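PDB 2OPT: ActII protein from Streptomyces coelicolor, which probably binds regulatory DNA as a TetR-family transcriptional repressor, and binds actinorhodin and its biosynthetic precursor (S)-DNPA. Local coordinates for residues A[13-18]-A[25-30]; A[76-81]-A[118-123]. All blocks are in the same frame, centred on the assembly; numbering follows the deposited sequence. Where two conformers were deposited one is given.

Contact 1 (A[13-18]-A[25-30])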
# COMPACT_ATOMS: atom_id res chain seq x y z
N VAL A 13 24.16 -2.68 12.30
CA VAL A 13 23.73 -3.87 12.90
C VAL A 13 23.14 -3.55 14.29
O VAL A 13 22.13 -4.08 14.65
CB VAL A 13 24.93 -4.84 13.06
CG1 VAL A 13 24.63 -6.01 14.10
CG2 VAL A 13 25.34 -5.42 11.72
N THR A 14 23.84 -2.70 15.06
CA THR A 14 23.39 -2.26 16.38
C THR A 14 22.05 -1.58 16.27
O THR A 14 21.16 -1.84 17.04
CB THR A 14 24.46 -1.29 16.97
OG1 THR A 14 25.69 -2.02 17.11
CG2 THR A 14 24.04 -0.74 18.35
N ALA A 15 21.91 -0.67 15.30
CA ALA A 15 20.65 -0.01 15.06
C ALA A 15 19.48 -0.95 14.76
O ALA A 15 18.37 -0.81 15.32
CB ALA A 15 20.82 1.03 13.91
N LEU A 16 19.72 -1.93 13.89
CA LEU A 16 18.72 -2.90 13.58
C LEU A 16 18.33 -3.70 14.84
O LEU A 16 17.18 -4.07 15.02
CB LEU A 16 19.29 -3.85 12.52
CG LEU A 16 18.32 -4.98 12.11
CD1 LEU A 16 17.02 -4.40 11.50
CD2 LEU A 16 19.04 -5.93 11.12
N GLY A 17 19.28 -3.91 15.73
CA GLY A 17 19.02 -4.68 16.96
C GLY A 17 18.05 -3.88 17.84
O GLY A 17 17.10 -4.42 18.44
N ILE A 18 18.26 -2.57 17.90
CA ILE A 18 17.39 -1.70 18.71
C ILE A 18 15.98 -1.75 18.14
O ILE A 18 15.03 -1.99 18.86
CB ILE A 18 17.94 -0.23 18.78
CG1 ILE A 18 19.24 -0.21 19.61
CG2 ILE A 18 16.89 0.74 19.38
CD1 ILE A 18 20.18 0.99 19.25
N ASP A 25 10.52 3.97 17.25
CA ASP A 25 10.56 5.25 17.96
C ASP A 25 11.72 5.28 18.97
O ASP A 25 12.31 6.33 19.21
CB ASP A 25 9.21 5.61 18.60
CG ASP A 25 8.13 5.94 17.56
OD1 ASP A 25 8.41 6.31 16.41
OD2 ASP A 25 6.94 5.81 17.91
N ALA A 26 12.08 4.11 19.47
CA ALA A 26 13.21 3.89 20.37
C ALA A 26 14.55 4.13 19.70
O ALA A 26 15.56 4.30 20.38
CB ALA A 26 13.17 2.48 20.91
N LEU A 27 14.56 4.13 18.35
CA LEU A 27 15.80 4.27 17.61
C LEU A 27 16.08 5.74 17.29
O LEU A 27 15.67 6.22 16.24
CB LEU A 27 15.80 3.42 16.33
CG LEU A 27 17.07 3.49 15.46
CD1 LEU A 27 18.28 3.07 16.22
CD2 LEU A 27 16.88 2.62 14.20
N SER A 28 16.76 6.43 18.22
CA SER A 28 17.20 7.81 18.03
C SER A 28 18.69 7.76 17.88
O SER A 28 19.32 6.78 18.27
CB SER A 28 16.84 8.66 19.26
OG SER A 28 17.54 8.18 20.38
N MET A 29 19.29 8.80 17.32
CA MET A 29 20.79 8.83 17.20
C MET A 29 21.47 8.80 18.57
O MET A 29 22.52 8.15 18.78
CB MET A 29 21.20 10.08 16.39
CG MET A 29 20.75 9.99 14.93
SD MET A 29 20.96 8.36 14.14
CE MET A 29 22.66 8.46 13.61
N ARG A 30 20.84 9.45 19.53
CA ARG A 30 21.36 9.45 20.88
C ARG A 30 21.37 8.05 21.50
O ARG A 30 22.37 7.66 22.12
CB ARG A 30 20.57 10.42 21.74
CG ARG A 30 21.21 10.71 23.06
CD ARG A 30 20.56 11.94 23.69
NE ARG A 30 20.90 13.17 22.95
CZ ARG A 30 22.00 13.89 23.16
NH1 ARG A 30 22.21 14.99 22.43
NH2 ARG A 30 22.89 13.51 24.09
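A chi1 of 180° swings Leu27 CG away from its own N and carries the two methyls out from segment 25-30 toward helix 8-22, while Ile18 has CG1 beside its own backbone N (chi1 -69°) and CG2 beside the carbonyl carbon. The isoleucine therefore meets the other segment with both branches. Its CG1 arm brings CD1 to 4.1 Å from Leu27 CD1, and the two side chains cross at about a right angle. The other branch lies against the backbone at Ala26 and Leu27: Ile18 CG2 is 3.9 Å from Ala26 O and 4.1 Å from Leu27 CA, with the methyl of Ala26 a little farther off at the margin of the contact.

One turn earlier on the helix, Ala15 receives the end of the leucine. Leu27 CD1 sits 4.0 Å from Ala15 CB, and Leu27 CD2 comes within 3.9 Å of Ala15 O, so both methyls rest on the same small residue. No hydrogen bond crosses between the segments; the grip is apolar and largely buried. Leu54 of helix 50-61 also packs on Leu27, and Arg50 NE donates a hydrogen bond to Leu27 O, so a third helix holds Leu27 as well.

Right after Leu27, Ser28 takes the N-cap of helix 29-36, its OG accepting from Arg31 N. The turn pinned on helix 8-22 thus leads straight into the predicted helix-turn-helix, an arrangement that belongs to the three-helix DNA-binding domain of TetR-family regulators.

Contact 2 (A[76-81]-A[118-123])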
# COMPACT_ATOMS: atom_id res chain seq x y z
N ALA A 76 6.16 -18.89 -12.39
CA ALA A 76 5.13 -18.38 -11.49
C ALA A 76 5.45 -18.69 -10.02
O ALA A 76 5.25 -17.85 -9.15
CB ALA A 76 3.79 -18.95 -11.84
N GLU A 77 5.89 -19.92 -9.75
CA GLU A 77 6.24 -20.30 -8.42
C GLU A 77 7.52 -19.59 -7.93
O GLU A 77 7.68 -19.36 -6.76
CB GLU A 77 6.36 -21.82 -8.35
CG GLU A 77 5.04 -22.54 -8.61
CD GLU A 77 3.99 -22.33 -7.48
OE1 GLU A 77 4.30 -22.66 -6.31
OE2 GLU A 77 2.87 -21.87 -7.76
N GLN A 78 8.44 -19.23 -8.84
CA GLN A 78 9.65 -18.50 -8.43
C GLN A 78 9.31 -17.05 -8.01
O GLN A 78 9.93 -16.49 -7.11
CB GLN A 78 10.68 -18.50 -9.55
CG GLN A 78 11.44 -19.76 -9.67
CD GLN A 78 12.67 -19.63 -10.52
OE1 GLN A 78 12.61 -19.23 -11.69
NE2 GLN A 78 13.79 -20.08 -9.99
N VAL A 79 8.37 -16.44 -8.71
CA VAL A 79 7.88 -15.10 -8.33
C VAL A 79 7.20 -15.22 -6.96
O VAL A 79 7.53 -14.50 -6.03
CB VAL A 79 6.94 -14.54 -9.42
CG1 VAL A 79 6.51 -13.12 -9.08
CG2 VAL A 79 7.70 -14.47 -10.73
N LYS A 80 6.27 -16.13 -6.80
CA LYS A 80 5.77 -16.41 -5.44
C LYS A 80 6.86 -16.52 -4.41
O LYS A 80 6.78 -15.86 -3.35
CB LYS A 80 4.95 -17.69 -5.45
CG LYS A 80 3.65 -17.49 -6.22
CD LYS A 80 2.76 -18.74 -6.19
CE LYS A 80 1.40 -18.37 -6.82
NZ LYS A 80 0.57 -19.60 -6.79
N GLU A 81 7.86 -17.35 -4.69
CA GLU A 81 8.98 -17.64 -3.78
C GLU A 81 9.69 -16.37 -3.34
O GLU A 81 10.00 -16.17 -2.16
CB GLU A 81 10.03 -18.54 -4.46
CG GLU A 81 11.41 -18.52 -3.74
CD GLU A 81 12.56 -19.22 -4.51
OE1 GLU A 81 12.33 -19.82 -5.57
OE2 GLU A 81 13.71 -19.16 -4.01
N MET A 118 14.08 -8.01 -11.73
CA MET A 118 13.76 -7.71 -13.09
C MET A 118 14.25 -8.80 -14.03
O MET A 118 13.59 -9.10 -15.00
CB MET A 118 14.40 -6.38 -13.49
CG MET A 118 13.74 -5.22 -12.76
SD MET A 118 11.95 -5.11 -13.08
CE MET A 118 11.43 -4.29 -11.60
N ASN A 119 15.43 -9.37 -13.77
CA ASN A 119 15.87 -10.49 -14.56
C ASN A 119 14.79 -11.57 -14.56
O ASN A 119 14.44 -12.10 -15.63
CB ASN A 119 17.23 -11.05 -14.07
CG ASN A 119 17.95 -11.84 -15.15
OD1 ASN A 119 18.04 -11.42 -16.28
ND2 ASN A 119 18.48 -12.98 -14.78
N LEU A 120 14.25 -11.90 -13.38
CA LEU A 120 13.25 -12.99 -13.28
C LEU A 120 11.96 -12.64 -14.03
O LEU A 120 11.40 -13.47 -14.75
CB LEU A 120 12.89 -13.25 -11.83
CG LEU A 120 11.97 -14.46 -11.46
CD1 LEU A 120 12.46 -15.77 -12.07
CD2 LEU A 120 11.80 -14.59 -9.95
N LEU A 121 11.48 -11.43 -13.82
CA LEU A 121 10.23 -10.97 -14.46
C LEU A 121 10.31 -10.99 -15.98
O LEU A 121 9.46 -11.58 -16.64
CB LEU A 121 9.82 -9.59 -13.93
CG LEU A 121 9.45 -9.55 -12.43
CD1 LEU A 121 9.37 -8.11 -11.88
CD2 LEU A 121 8.19 -10.36 -12.05
N ARG A 122 11.34 -10.39 -16.53
CA ARG A 122 11.59 -10.47 -17.97
C ARG A 122 11.79 -11.88 -18.53
O ARG A 122 11.40 -12.17 -19.66
CB ARG A 122 12.78 -9.60 -18.37
CG ARG A 122 12.57 -8.15 -18.01
CD ARG A 122 12.83 -7.27 -19.18
NE ARG A 122 14.21 -6.89 -19.17
CZ ARG A 122 14.89 -6.38 -20.19
NH1 ARG A 122 14.31 -6.15 -21.37
NH2 ARG A 122 16.19 -6.11 -20.00
N SER A 123 12.42 -12.75 -17.77
CA SER A 123 12.60 -14.13 -18.20
C SER A 123 11.26 -14.81 -18.45
O SER A 123 11.20 -15.77 -19.17
CB SER A 123 13.39 -14.90 -17.17
OG SER A 123 12.53 -15.30 -16.14
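This is a buried, nearly antiparallel helix-helix contact in the TetR-like C-terminal domain, where the first turns of helix 75-92 lie beside the last turns of helix 108-123. The short axes approach to 10.4 Å at an angle of 156°, a spacing that side chains must bridge.

Leu120 does most of the bridging. Its CG stands anti to the backbone N (chi1 -173°), pointing the forked end at Gln78. One prong, Leu120 CD1, lies 3.5 Å from Gln78 OE1 and also touches the CB of that glutamine; the other, Leu120 CD2, rests over the backbone, 3.9 Å from Gln78 O. The same methyl, Leu120 CD2, also reaches Val79 CG2 at 4.2 Å. The valine methyl is shared, because Leu121 CD2 comes to 4.3 Å from the same Val79 CG2. Leu138 of helix 128-150 packs on both Val79 and Leu121, adding a third helix to this apolar patch. Cut back to an alanine, position 120 would probably open a gap between the helices, stripping Gln78 of its apolar cover from 118-123 and leaving Val79 CG2 with Leu121 alone.

Gln78 OE1 accepts from Glu71 N and NE2 donates to Glu69 O, which ties the amide to the chain leading into helix 75-92. Leu120 O takes two donors: Ser123 OG at 2.6 Å, tilted 26° from the carbonyl plane, and NE1 of Trp75, which lies just before 76-81 and so hydrogen-bonds the two helices together.

Between 76-81 and 118-123 themselves there is no hydrogen bond or salt bridge. Their cohesion comes from van der Waals packing of leucine and valine methyls and the glutamine's aliphatic part, while the buried glutamine amide is satisfied by backbone groups outside both segments.

In the fold
From the N terminus, contact 1 closes first: helix 8-22 turns back through a short connection, and Ala26 and Leu27 land on it just ahead of helix 29-36. The chain then runs on through helices 40-47 and 50-61 to helix 75-92. Contact 2 closes a much longer loop, in which 36 mostly helical residues separate 76-81 from 118-123. The two follow in series, neither enclosing nor crossing the other. The centres of contacts 1 and 2 lie 34 Å apart, on opposite sides of the chain's centre, and the contacts do not touch. Contact 1 ties together the DNA-binding end, contact 2 the C-terminal domain, where segment 118-123 itself also meets the second subunit.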